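Local coordinates for signal recognition 54 kDa protein (Pyrococcus furiosus, PDB 3DM5) that belongs to the SRP54 family of the signal recognition particle, joining an N-terminal helical bundle, a P-loop NTPase-type domain and a C-terminal all-helical domain, at residues R33-A38 against Q51-I56; K119-F124 against Q149-Y154; G257-V262 against A267-I272; A335-M340 against R420-L425; K376-S381 against K413-Q418. All blocks are in the same frame, centred on the assembly; numbering follows the deposited sequence.

Interaction 1 of 5, residues R33-A38 against Q51-I56. With SO4 (sulfate ion), chain F.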
# COMPACT_ATOMS: atom_id res chain seq x y z
N ARG A 33 7.59 -20.35 1.38
CA ARG A 33 7.90 -19.12 0.66
C ARG A 33 7.06 -17.95 1.15
O ARG A 33 7.53 -16.81 1.21
CB ARG A 33 7.73 -19.34 -0.84
CG ARG A 33 8.77 -20.29 -1.41
CD ARG A 33 8.40 -20.76 -2.79
NE ARG A 33 9.47 -21.54 -3.41
CZ ARG A 33 9.27 -22.39 -4.41
NH1 ARG A 33 8.04 -22.56 -4.89
NH2 ARG A 33 10.28 -23.06 -4.94
N ASP A 34 5.81 -18.21 1.52
CA ASP A 34 5.00 -17.17 2.14
C ASP A 34 5.67 -16.67 3.42
O ASP A 34 5.67 -15.47 3.68
CB ASP A 34 3.57 -17.65 2.41
CG ASP A 34 2.64 -17.45 1.21
OD1 ASP A 34 3.10 -16.92 0.17
OD2 ASP A 34 1.45 -17.83 1.31
N ILE A 35 6.26 -17.57 4.20
CA ILE A 35 6.91 -17.20 5.45
C ILE A 35 8.24 -16.48 5.24
O ILE A 35 8.54 -15.51 5.93
CB ILE A 35 7.12 -18.42 6.37
CG1 ILE A 35 5.79 -19.11 6.67
CG2 ILE A 35 7.82 -17.99 7.67
CD1 ILE A 35 5.95 -20.50 7.28
N GLN A 36 9.04 -16.94 4.29
CA GLN A 36 10.25 -16.22 3.95
C GLN A 36 9.93 -14.78 3.60
O GLN A 36 10.56 -13.87 4.11
CB GLN A 36 10.98 -16.90 2.79
CG GLN A 36 11.44 -18.31 3.14
CD GLN A 36 12.03 -19.03 1.96
OE1 GLN A 36 12.76 -20.02 2.13
NE2 GLN A 36 11.73 -18.54 0.76
N ARG A 37 8.92 -14.58 2.76
CA ARG A 37 8.56 -13.23 2.35
C ARG A 37 8.12 -12.36 3.52
O ARG A 37 8.53 -11.19 3.63
CB ARG A 37 7.50 -13.24 1.24
CG ARG A 37 8.09 -13.17 -0.17
CD ARG A 37 7.03 -13.16 -1.29
NE ARG A 37 6.81 -14.50 -1.85
CZ ARG A 37 5.73 -15.24 -1.63
NH1 ARG A 37 4.74 -14.79 -0.87
NH2 ARG A 37 5.63 -16.45 -2.19
N ALA A 38 7.31 -12.92 4.41
CA ALA A 38 6.81 -12.14 5.54
C ALA A 38 7.98 -11.77 6.43
O ALA A 38 8.15 -10.61 6.78
CB ALA A 38 5.75 -12.91 6.31
N GLN A 51 17.33 -20.77 7.62
CA GLN A 51 17.52 -21.86 8.56
C GLN A 51 16.18 -22.28 9.15
O GLN A 51 15.87 -23.47 9.25
CB GLN A 51 18.52 -21.42 9.63
CG GLN A 51 18.36 -22.03 11.01
CD GLN A 51 19.05 -21.18 12.08
OE1 GLN A 51 20.26 -20.94 12.02
NE2 GLN A 51 18.28 -20.71 13.06
N LEU A 52 15.38 -21.30 9.52
CA LEU A 52 14.07 -21.58 10.06
C LEU A 52 13.13 -22.23 9.05
O LEU A 52 12.42 -23.18 9.36
CB LEU A 52 13.43 -20.30 10.59
CG LEU A 52 12.00 -20.43 11.08
CD1 LEU A 52 12.00 -21.18 12.39
CD2 LEU A 52 11.33 -19.05 11.22
N THR A 53 13.10 -21.70 7.83
CA THR A 53 12.13 -22.23 6.87
C THR A 53 12.58 -23.57 6.26
O THR A 53 11.76 -24.29 5.68
CB THR A 53 11.72 -21.20 5.79
OG1 THR A 53 12.86 -20.82 4.99
CG2 THR A 53 11.09 -19.98 6.46
N ARG A 54 13.86 -23.89 6.41
CA ARG A 54 14.36 -25.19 5.98
C ARG A 54 13.99 -26.25 7.00
O ARG A 54 13.73 -27.40 6.65
CB ARG A 54 15.87 -25.17 5.76
CG ARG A 54 16.30 -24.56 4.43
CD ARG A 54 17.81 -24.59 4.27
NE ARG A 54 18.27 -23.73 3.19
CZ ARG A 54 18.32 -24.10 1.91
NH1 ARG A 54 17.95 -25.32 1.55
NH2 ARG A 54 18.75 -23.24 0.99
N GLU A 55 13.94 -25.85 8.26
CA GLU A 55 13.51 -26.75 9.32
C GLU A 55 12.00 -27.00 9.22
O GLU A 55 11.52 -28.12 9.39
CB GLU A 55 13.87 -26.18 10.69
CG GLU A 55 13.24 -26.91 11.86
CD GLU A 55 13.79 -28.32 12.05
OE1 GLU A 55 13.30 -29.04 12.96
OE2 GLU A 55 14.71 -28.72 11.30
N ILE A 56 11.26 -25.93 8.95
CA ILE A 56 9.81 -26.04 8.80
C ILE A 56 9.47 -26.91 7.60
O ILE A 56 8.62 -27.79 7.71
CB ILE A 56 9.12 -24.67 8.66
CG1 ILE A 56 9.31 -23.84 9.93
CG2 ILE A 56 7.62 -24.86 8.38
CD1 ILE A 56 8.50 -22.55 9.94
S SO4 F . 8.75 -25.55 -7.35
O1 SO4 F . 7.56 -24.89 -6.81
O2 SO4 F . 8.31 -26.67 -8.17
O3 SO4 F . 9.54 -24.63 -8.16
O4 SO4 F . 9.64 -26.02 -6.29

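Interaction 2 of 5, residues K119-F124 against Q149-Y154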
# COMPACT_ATOMS: atom_id res chain seq x y z
N LYS A 119 8.49 2.91 32.75
CA LYS A 119 7.55 1.84 32.48
C LYS A 119 7.77 0.66 33.42
O LYS A 119 6.81 0.11 33.98
CB LYS A 119 7.66 1.37 31.02
CG LYS A 119 7.20 2.39 29.99
CD LYS A 119 7.43 1.84 28.61
CE LYS A 119 7.00 2.78 27.50
NZ LYS A 119 6.99 2.02 26.22
N LEU A 120 9.04 0.27 33.55
CA LEU A 120 9.43 -0.83 34.44
C LEU A 120 9.15 -0.50 35.92
O LEU A 120 8.62 -1.31 36.66
CB LEU A 120 10.90 -1.18 34.20
CG LEU A 120 11.37 -2.55 34.68
CD1 LEU A 120 10.53 -3.65 34.09
CD2 LEU A 120 12.81 -2.71 34.30
N ALA A 121 9.46 0.72 36.34
CA ALA A 121 9.14 1.12 37.71
C ALA A 121 7.65 1.02 37.97
O ALA A 121 7.21 0.43 38.97
CB ALA A 121 9.63 2.52 37.98
N ARG A 122 6.86 1.57 37.05
CA ARG A 122 5.41 1.55 37.18
C ARG A 122 4.84 0.12 37.13
O ARG A 122 3.91 -0.20 37.86
CB ARG A 122 4.75 2.41 36.09
CG ARG A 122 3.23 2.23 35.97
CD ARG A 122 2.50 2.69 37.22
NE ARG A 122 1.06 2.56 37.08
CZ ARG A 122 0.19 2.59 38.08
NH1 ARG A 122 0.63 2.74 39.32
NH2 ARG A 122 -1.11 2.47 37.85
N TYR A 123 5.39 -0.72 36.25
CA TYR A 123 4.98 -2.11 36.19
C TYR A 123 5.08 -2.74 37.57
O TYR A 123 4.15 -3.42 38.02
CB TYR A 123 5.83 -2.89 35.17
CG TYR A 123 5.70 -4.40 35.24
CD1 TYR A 123 4.81 -5.08 34.43
CD2 TYR A 123 6.47 -5.16 36.13
CE1 TYR A 123 4.69 -6.47 34.49
CE2 TYR A 123 6.34 -6.56 36.19
CZ TYR A 123 5.45 -7.20 35.37
OH TYR A 123 5.29 -8.57 35.40
N PHE A 124 6.21 -2.54 38.24
CA PHE A 124 6.41 -3.14 39.55
C PHE A 124 5.57 -2.51 40.66
O PHE A 124 5.06 -3.21 41.53
CB PHE A 124 7.89 -3.15 39.93
CG PHE A 124 8.65 -4.25 39.28
CD1 PHE A 124 9.72 -3.98 38.44
CD2 PHE A 124 8.24 -5.56 39.47
CE1 PHE A 124 10.42 -5.03 37.83
CE2 PHE A 124 8.93 -6.61 38.86
CZ PHE A 124 10.02 -6.35 38.04
N GLN A 149 8.68 13.88 35.57
CA GLN A 149 7.49 14.00 34.73
C GLN A 149 6.70 12.68 34.61
O GLN A 149 5.49 12.66 34.78
CB GLN A 149 7.88 14.53 33.33
CG GLN A 149 6.88 14.20 32.23
CD GLN A 149 7.52 14.14 30.85
OE1 GLN A 149 8.67 14.54 30.67
NE2 GLN A 149 6.78 13.65 29.88
N LEU A 150 7.39 11.58 34.32
CA LEU A 150 6.70 10.32 34.14
C LEU A 150 6.23 9.67 35.45
O LEU A 150 5.28 8.89 35.46
CB LEU A 150 7.58 9.32 33.37
CG LEU A 150 8.08 9.73 31.99
CD1 LEU A 150 9.15 8.78 31.42
CD2 LEU A 150 6.90 9.83 31.05
N LEU A 151 6.90 10.00 36.54
CA LEU A 151 6.81 9.15 37.72
C LEU A 151 6.20 9.80 38.96
O LEU A 151 5.72 9.10 39.84
CB LEU A 151 8.20 8.57 38.03
CG LEU A 151 8.69 7.43 37.15
CD1 LEU A 151 10.10 7.02 37.55
CD2 LEU A 151 7.74 6.24 37.20
N ASP A 152 6.20 11.13 39.02
CA ASP A 152 5.64 11.83 40.20
C ASP A 152 4.19 11.43 40.50
O ASP A 152 3.83 11.26 41.67
CB ASP A 152 5.72 13.35 40.08
CG ASP A 152 7.12 13.91 40.30
OD1 ASP A 152 8.06 13.14 40.59
OD2 ASP A 152 7.28 15.15 40.17
N ARG A 153 3.38 11.27 39.45
CA ARG A 153 1.96 10.94 39.62
C ARG A 153 1.83 9.69 40.45
O ARG A 153 0.82 9.48 41.09
CB ARG A 153 1.25 10.69 38.28
CG ARG A 153 2.06 10.98 37.04
CD ARG A 153 1.27 10.72 35.74
NE ARG A 153 1.78 11.60 34.68
CZ ARG A 153 2.61 11.22 33.71
NH1 ARG A 153 3.02 9.95 33.61
NH2 ARG A 153 3.01 12.13 32.82
N TYR A 154 2.84 8.84 40.40
CA TYR A 154 2.73 7.55 41.07
C TYR A 154 3.45 7.57 42.40
O TYR A 154 3.45 6.59 43.13
CB TYR A 154 3.21 6.42 40.15
CG TYR A 154 2.51 6.46 38.81
CD1 TYR A 154 1.21 5.99 38.66
CD2 TYR A 154 3.15 6.99 37.70
CE1 TYR A 154 0.57 6.05 37.43
CE2 TYR A 154 2.52 7.06 36.48
CZ TYR A 154 1.24 6.58 36.35
OH TYR A 154 0.63 6.64 35.12

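Interaction 3 of 5, residues G257-V262 against A267-I272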
# COMPACT_ATOMS: atom_id res chain seq x y z
N GLY A 257 12.48 -8.36 12.97
CA GLY A 257 13.90 -8.54 12.76
C GLY A 257 14.73 -8.33 14.02
O GLY A 257 15.75 -8.99 14.19
N ALA A 258 14.30 -7.42 14.90
CA ALA A 258 14.99 -7.17 16.17
C ALA A 258 14.82 -8.33 17.16
O ALA A 258 15.79 -8.80 17.73
CB ALA A 258 14.51 -5.84 16.80
N LEU A 259 13.57 -8.78 17.36
CA LEU A 259 13.30 -9.87 18.29
C LEU A 259 14.03 -11.12 17.85
O LEU A 259 14.70 -11.75 18.66
CB LEU A 259 11.81 -10.17 18.41
CG LEU A 259 10.88 -9.06 18.91
CD1 LEU A 259 9.45 -9.55 18.87
CD2 LEU A 259 11.26 -8.59 20.32
N SER A 260 13.89 -11.49 16.58
CA SER A 260 14.53 -12.69 16.07
C SER A 260 16.05 -12.57 16.19
O SER A 260 16.76 -13.54 16.47
CB SER A 260 14.10 -12.94 14.63
OG SER A 260 14.43 -11.83 13.81
N ALA A 261 16.53 -11.35 16.00
CA ALA A 261 17.97 -11.07 16.07
C ALA A 261 18.53 -11.25 17.49
O ALA A 261 19.54 -11.93 17.69
CB ALA A 261 18.25 -9.68 15.56
N VAL A 262 17.86 -10.63 18.46
CA VAL A 262 18.20 -10.74 19.86
C VAL A 262 18.05 -12.17 20.35
O VAL A 262 18.87 -12.66 21.12
CB VAL A 262 17.33 -9.81 20.75
CG1 VAL A 262 17.43 -10.22 22.21
CG2 VAL A 262 17.73 -8.35 20.58
N ALA A 267 20.53 -14.08 24.51
CA ALA A 267 20.13 -13.15 25.55
C ALA A 267 18.62 -13.17 25.72
O ALA A 267 17.87 -13.21 24.75
CB ALA A 267 20.64 -11.75 25.23
N PRO A 268 18.17 -13.13 26.98
CA PRO A 268 16.76 -13.20 27.32
C PRO A 268 16.06 -11.87 27.10
O PRO A 268 16.52 -10.85 27.64
CB PRO A 268 16.76 -13.52 28.82
CG PRO A 268 18.15 -13.32 29.27
CD PRO A 268 19.00 -12.84 28.15
N ILE A 269 14.97 -11.87 26.32
CA ILE A 269 14.12 -10.70 26.19
C ILE A 269 13.06 -10.83 27.27
O ILE A 269 12.31 -11.81 27.28
CB ILE A 269 13.41 -10.65 24.84
CG1 ILE A 269 14.43 -10.71 23.70
CG2 ILE A 269 12.57 -9.39 24.72
CD1 ILE A 269 13.84 -11.19 22.42
N LYS A 270 13.00 -9.84 28.18
CA LYS A 270 12.07 -9.88 29.31
C LYS A 270 10.82 -9.01 29.11
O LYS A 270 9.74 -9.36 29.55
CB LYS A 270 12.80 -9.49 30.58
CG LYS A 270 14.14 -10.18 30.75
CD LYS A 270 14.12 -11.20 31.86
CE LYS A 270 15.50 -11.84 32.07
NZ LYS A 270 15.69 -12.35 33.46
N PHE A 271 10.96 -7.87 28.45
CA PHE A 271 9.80 -7.04 28.14
C PHE A 271 9.93 -6.46 26.76
O PHE A 271 11.01 -6.42 26.19
CB PHE A 271 9.66 -5.86 29.13
CG PHE A 271 9.60 -6.27 30.57
CD1 PHE A 271 10.76 -6.64 31.25
CD2 PHE A 271 8.41 -6.25 31.26
CE1 PHE A 271 10.72 -7.00 32.59
CE2 PHE A 271 8.35 -6.60 32.59
CZ PHE A 271 9.53 -6.98 33.26
N ILE A 272 8.82 -5.98 26.22
CA ILE A 272 8.85 -5.21 25.00
C ILE A 272 8.15 -3.90 25.27
O ILE A 272 7.19 -3.85 26.02
CB ILE A 272 8.18 -5.96 23.83
CG1 ILE A 272 6.78 -6.46 24.21
CG2 ILE A 272 9.06 -7.12 23.40
CD1 ILE A 272 5.97 -6.92 23.03

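Interaction 4 of 5, residues A335-M340 against R420-L425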
# COMPACT_ATOMS: atom_id res chain seq x y z
N ALA A 335 -31.19 -19.31 -1.12
CA ALA A 335 -30.37 -18.83 -0.01
C ALA A 335 -30.72 -19.50 1.32
O ALA A 335 -29.84 -19.97 2.03
CB ALA A 335 -30.48 -17.32 0.11
N GLN A 336 -32.00 -19.53 1.66
CA GLN A 336 -32.45 -20.22 2.87
C GLN A 336 -31.76 -21.57 2.97
O GLN A 336 -31.13 -21.89 3.97
CB GLN A 336 -33.97 -20.41 2.87
CG GLN A 336 -34.79 -19.13 3.00
CD GLN A 336 -34.54 -18.41 4.32
OE1 GLN A 336 -33.43 -17.95 4.60
NE2 GLN A 336 -35.59 -18.30 5.13
N LEU A 337 -31.87 -22.36 1.91
CA LEU A 337 -31.27 -23.69 1.88
C LEU A 337 -29.75 -23.60 2.01
O LEU A 337 -29.16 -24.23 2.88
CB LEU A 337 -31.65 -24.44 0.59
CG LEU A 337 -33.13 -24.47 0.19
CD1 LEU A 337 -33.37 -25.52 -0.89
CD2 LEU A 337 -34.06 -24.71 1.39
N GLU A 338 -29.13 -22.81 1.14
CA GLU A 338 -27.67 -22.65 1.14
C GLU A 338 -27.14 -22.41 2.55
O GLU A 338 -26.08 -22.93 2.93
CB GLU A 338 -27.25 -21.50 0.22
CG GLU A 338 -25.84 -21.62 -0.37
CD GLU A 338 -25.66 -22.85 -1.25
OE1 GLU A 338 -25.46 -23.95 -0.68
OE2 GLU A 338 -25.72 -22.74 -2.49
N ALA A 339 -27.88 -21.63 3.33
CA ALA A 339 -27.51 -21.35 4.72
C ALA A 339 -27.74 -22.56 5.61
O ALA A 339 -26.96 -22.82 6.53
CB ALA A 339 -28.28 -20.15 5.24
N MET A 340 -28.82 -23.29 5.35
CA MET A 340 -29.16 -24.44 6.17
C MET A 340 -28.07 -25.51 6.14
O MET A 340 -27.70 -26.04 7.19
CB MET A 340 -30.51 -25.04 5.75
CG MET A 340 -31.71 -24.21 6.19
SD MET A 340 -31.70 -23.76 7.94
CE MET A 340 -31.79 -25.38 8.70
N ARG A 420 -43.19 -23.36 -3.59
CA ARG A 420 -44.59 -23.03 -3.33
C ARG A 420 -44.98 -23.35 -1.89
O ARG A 420 -45.77 -22.62 -1.27
CB ARG A 420 -45.51 -23.77 -4.32
N GLN A 421 -44.42 -24.43 -1.35
CA GLN A 421 -44.66 -24.80 0.04
C GLN A 421 -44.16 -23.71 0.97
O GLN A 421 -44.93 -23.13 1.74
CB GLN A 421 -43.97 -26.13 0.36
CG GLN A 421 -44.15 -26.59 1.82
CD GLN A 421 -43.38 -27.87 2.16
OE1 GLN A 421 -42.29 -28.12 1.64
NE2 GLN A 421 -43.95 -28.67 3.06
N MET A 422 -42.86 -23.42 0.89
CA MET A 422 -42.24 -22.40 1.73
C MET A 422 -42.90 -21.04 1.54
O MET A 422 -43.04 -20.27 2.48
CB MET A 422 -40.75 -22.29 1.46
CG MET A 422 -39.94 -23.46 1.96
SD MET A 422 -38.18 -23.19 1.63
CE MET A 422 -37.94 -21.60 2.43
N LYS A 423 -43.31 -20.76 0.31
CA LYS A 423 -43.96 -19.50 0.02
C LYS A 423 -45.30 -19.38 0.72
O LYS A 423 -45.65 -18.31 1.23
CB LYS A 423 -44.14 -19.30 -1.49
CG LYS A 423 -44.61 -17.89 -1.84
CD LYS A 423 -45.11 -17.81 -3.26
CE LYS A 423 -45.65 -16.42 -3.54
NZ LYS A 423 -46.02 -16.24 -4.97
N LYS A 424 -46.07 -20.47 0.73
CA LYS A 424 -47.37 -20.50 1.39
C LYS A 424 -47.21 -20.24 2.89
O LYS A 424 -47.91 -19.39 3.47
CB LYS A 424 -48.07 -21.84 1.16
N LEU A 425 -46.29 -20.97 3.51
CA LEU A 425 -45.89 -20.73 4.89
C LEU A 425 -45.76 -19.25 5.23
O LEU A 425 -46.54 -18.71 6.01
CB LEU A 425 -44.56 -21.43 5.16
CG LEU A 425 -44.57 -22.58 6.15
CD1 LEU A 425 -43.27 -23.36 6.08
CD2 LEU A 425 -44.80 -22.03 7.54

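Interaction 5 of 5, residues K376-S381 against K413-Q418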
# COMPACT_ATOMS: atom_id res chain seq x y z
N LYS A 376 -29.86 -26.88 -6.24
CA LYS A 376 -29.00 -25.81 -6.71
C LYS A 376 -28.76 -25.99 -8.20
O LYS A 376 -28.95 -25.06 -8.98
CB LYS A 376 -27.67 -25.82 -5.96
CG LYS A 376 -26.68 -24.79 -6.48
CD LYS A 376 -25.38 -24.82 -5.71
CE LYS A 376 -24.39 -23.78 -6.24
NZ LYS A 376 -24.02 -24.00 -7.67
N VAL A 377 -28.34 -27.19 -8.59
CA VAL A 377 -28.08 -27.49 -10.00
C VAL A 377 -29.24 -27.08 -10.91
O VAL A 377 -29.02 -26.59 -12.03
CB VAL A 377 -27.75 -28.98 -10.19
CG1 VAL A 377 -27.58 -29.30 -11.66
CG2 VAL A 377 -26.50 -29.35 -9.43
N ILE A 378 -30.46 -27.26 -10.44
CA ILE A 378 -31.63 -26.92 -11.23
C ILE A 378 -31.78 -25.41 -11.38
O ILE A 378 -31.99 -24.91 -12.48
CB ILE A 378 -32.93 -27.52 -10.63
CG1 ILE A 378 -32.91 -29.05 -10.71
CG2 ILE A 378 -34.17 -26.98 -11.33
CD1 ILE A 378 -34.20 -29.70 -10.26
N MET A 379 -31.65 -24.69 -10.27
CA MET A 379 -31.77 -23.24 -10.28
C MET A 379 -30.67 -22.56 -11.10
O MET A 379 -30.89 -21.50 -11.67
CB MET A 379 -31.81 -22.69 -8.85
CG MET A 379 -33.13 -22.93 -8.15
SD MET A 379 -33.22 -22.33 -6.45
CE MET A 379 -31.95 -23.33 -5.68
N ASP A 380 -29.50 -23.18 -11.17
CA ASP A 380 -28.41 -22.68 -11.99
C ASP A 380 -28.73 -22.81 -13.47
O ASP A 380 -27.95 -22.40 -14.34
CB ASP A 380 -27.12 -23.45 -11.71
CG ASP A 380 -26.57 -23.18 -10.32
OD1 ASP A 380 -27.11 -22.30 -9.62
OD2 ASP A 380 -25.58 -23.85 -9.94
N SER A 381 -29.88 -23.41 -13.76
CA SER A 381 -30.31 -23.54 -15.13
C SER A 381 -31.53 -22.65 -15.37
O SER A 381 -32.08 -22.61 -16.48
CB SER A 381 -30.64 -24.99 -15.47
OG SER A 381 -31.09 -25.07 -16.80
N LYS A 413 -40.33 -29.94 -11.04
CA LYS A 413 -41.62 -29.71 -10.40
C LYS A 413 -41.52 -29.97 -8.90
O LYS A 413 -42.25 -29.38 -8.10
CB LYS A 413 -42.71 -30.57 -11.05
CG LYS A 413 -42.79 -30.38 -12.57
CD LYS A 413 -43.62 -31.45 -13.27
CE LYS A 413 -45.03 -30.95 -13.59
NZ LYS A 413 -45.67 -31.76 -14.67
N GLU A 414 -40.57 -30.83 -8.53
CA GLU A 414 -40.29 -31.09 -7.12
C GLU A 414 -39.81 -29.82 -6.45
O GLU A 414 -40.46 -29.30 -5.53
CB GLU A 414 -39.24 -32.20 -6.97
N LEU A 415 -38.67 -29.32 -6.92
CA LEU A 415 -38.12 -28.04 -6.47
C LEU A 415 -39.19 -26.96 -6.39
O LEU A 415 -39.30 -26.27 -5.38
CB LEU A 415 -36.99 -27.58 -7.41
CG LEU A 415 -36.06 -26.45 -6.95
CD1 LEU A 415 -34.93 -26.27 -7.93
CD2 LEU A 415 -36.80 -25.13 -6.77
N LEU A 416 -39.98 -26.81 -7.45
CA LEU A 416 -41.03 -25.80 -7.47
C LEU A 416 -42.03 -26.02 -6.36
O LEU A 416 -42.53 -25.06 -5.76
CB LEU A 416 -41.74 -25.78 -8.81
CG LEU A 416 -40.82 -25.32 -9.93
CD1 LEU A 416 -41.48 -25.51 -11.29
CD2 LEU A 416 -40.41 -23.87 -9.70
N ASP A 417 -42.35 -27.28 -6.10
CA ASP A 417 -43.30 -27.60 -5.05
C ASP A 417 -42.74 -27.13 -3.73
O ASP A 417 -43.42 -26.42 -2.98
CB ASP A 417 -43.60 -29.10 -5.02
CG ASP A 417 -44.55 -29.52 -6.13
OD1 ASP A 417 -45.31 -28.66 -6.63
OD2 ASP A 417 -44.55 -30.71 -6.50
N GLN A 418 -41.50 -27.49 -3.46
CA GLN A 418 -40.80 -27.02 -2.27
C GLN A 418 -40.92 -25.52 -2.13
O GLN A 418 -41.19 -25.00 -1.04
CB GLN A 418 -39.32 -27.41 -2.33
CG GLN A 418 -38.61 -27.17 -1.02
CD GLN A 418 -39.23 -27.97 0.09
OE1 GLN A 418 -39.23 -29.20 0.05
NE2 GLN A 418 -39.77 -27.28 1.09

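Interaction 1 of 5, residues R33-A38 against Q51-I56
Q36 lays its CG methylene over T53, with CG 3.7 Å from T53 CG2, while its amide end reaches the hydroxyl of the same threonine. Q36 runs extended beyond CG, and this length carries OE1 to 3.0 Å from T53 OG1. The threonine hydroxyl has a second acceptor on its own helix, the backbone O of V49, so one proton faces two oxygens. T53 holds OG1 between its backbone N and carbonyl carbon (chi1 63°), which leaves CG2 to meet both Q36 CG and I35 CG2. I35 and T53 run alongside in opposite senses, I35 CG2 lying 4.0 Å from T53 CG2. One turn further along, the ends of two isoleucines meet, with I35 CD1 4.2 Å from I56 CD1. The contact is therefore buried and apolar, with one polar pair, Q36 OE1 and T53 OG1, beside it. On another face of its helix, R33 turns the edge of its guanidinium to a sulfate ion, NH1 bonding to sulfate O1 at 3.1 Å and NH2 more weakly to O4. R37 NH1 makes a salt bridge to D34 OD1 one turn back, 2.9 Å apart. The helices run antiparallel, axes 10.0 Å apart at 162°, as neighbours in the N-terminal bundle: helix 5-19 packs on I35 through L10, and helix 71-86 touches L52 and I56 through E82.

Interaction 2 of 5, residues K119-F124 against Q149-Y154
The helix that follows the probable P-loop of the nucleotide-binding domain, 113-125, meets residues 149-154, at the C-terminal part of helix 142-151 and onward, through R122 and Y154. The arginine lies across one face of the tyrosine ring, the two side chains crossing at about a right angle. R122 CD sits 3.9 Å from the ring centroid, 14° off the normal, a CH-pi contact over the face. The guanidinium follows the same face, tilted 25° to the ring plane, with NH1 3.4 Å from Y154 CD1 and CZ 3.5 Å from CE1. R122 begins with CG anti to the backbone N (chi1 168°) and then bends at chi2, which swings the chain over the ring. Its polar end is held on its own side by a hydrogen bond from NH1 to Q125 OE1, so the arginine is steered by the helix that carries it. R153 CB lies over the opposite face of the Y154 ring, toward its rim. Deeper in, A121 CB packs on L151 CD2 at 4.2 Å, and both residues also touch V133 of strand 131-135. K119, one turn before Y123, borders the bound GDP, and its NZ is hydrogen-bonded to the backbone O of G275 and of D280. Such packing of the helix after the probable P-loop against the following helix of the chain fits the three-layered alpha/beta architecture of P-loop NTPases.

Interaction 3 of 5, residues G257-V262 against A267-I272
Helix 255-263 and strand 269-273 form the second half of a beta-alpha-beta unit that starts with strand 242-247, in the P-loop domain. Across the short connection the helix and strand run nearly antiparallel, at 165°, their axes 10.8 Å apart. The side-chain contacts are apolar and buried. V262 CG1, anti to the backbone N (chi1 164°), lies 3.4 Å from I269 CG1 and 3.7 Å from I269 CD1, the side chains crossing at a slant. L259 bridges two strand residues with one methyl: CD2 lies 4.2 Å from I269 CD1 and 4.1 Å from I272 CG2, the leucine and I272 crossing at about a right angle. Beyond the pair, L249 packs on both L259 and I272, while A228 and A232 of helix 228-237 border V262. I269 CD1 reaches the helix backbone as well, ending 3.9 Å from L259 O.

Interaction 4 of 5, residues A335-M340 against R420-L425
M422 reaches out from helix 409-427 and its thioether end does all the touching. The methyl CE settles against the aliphatic part of Q336, 4.0 Å from CG and 4.2 Å from CB of that glutamine, while SD lies 4.4 Å from L337 CD2. The two neighbouring residues of helix 330-341 thus receive one methionine, the methyl going to one and the sulfur to the other. M422 has SD anti to CA (chi2 -178°), then turns at chi3 (55°), and that last bend brings the methyl round to Q336. Q336 itself folds at chi2 (-63°), leaving its CB and CG as the surface that meets the methyl. The helices stay well apart, the nearest CA atoms, those of Q336 and M422, being 10.1 Å from each other, so the long side chain spans the gap. Outside this pair, F328 packs on M422, and L337 is also flanked by L372 and F375 of helix 369-379, which lie in the same C-terminal helical domain. Carbon and sulfur alone meet here, and a contact this small, reached by a flexible thioether, depends on shape and dispersion rather than on any directional bond.

Interaction 5 of 5, residues K376-S381 against K413-Q418
Helix 369-379 ends within 376-381 and faces helix 409-427, the nearest CA pair being I378 and L415 at 8.1 Å. L415 points toward the other segment and carries the contact with one methyl, CD1. I378 answers end-on: the side chains reach toward each other tip to tip, with L415 CD1 3.6 Å from I378 CG2 and equally far from CB. The branch at CB is what meets the leucine, because CG2 stands anti to the backbone N while CG1 takes the position beside it (chi1 -67°). M379 comes from the flank, its CG 3.8 Å from the same leucine methyl, so L415 CD1 lies between two successive residues of the helix end. With chi1 -166° and chi2 173°, the extended side chain of L415 carries CD1 toward the neighbouring helix. Beyond the pair, L330 and M333 of helix 330-341 pack on L415, M379 touches Y334, and I401 of helix 395-405 lies on I378. On another side of the first helix, K376 NZ spans one turn to D380 OD2, a 2.8 Å salt bridge that uses the syn lone pair, while D380 OD1 is hydrogen-bonded to the hydroxyl of Y334. The atoms that meet in this buried seam are all carbon: the two segments are held by apolar burial, while the K376-D380 pair and its Y334 partner lie apart from the seam.

How the interactions relate
From the N terminus, interaction 1 closes a short helical hairpin in the N-terminal bundle. Interaction 2 comes next, closing the loop over strand 131-135, and interaction 3 follows in series, closing the short helix-to-strand turn. Both lie in the P-loop domain, where the two touch: L120 CD1 lies 3.6 Å from F271 CZ, bringing together the helix after the probable P-loop and strand 269-273. Interaction 1 comes within about 8 Å of interaction 3 at the nearest atoms. The C-terminal helical domain holds the rest. Interaction 4 closes the longer loop, from 335-340 to 420-425, and interaction 5 lies within it; both share helix 409-427, and they touch through E338 and K376.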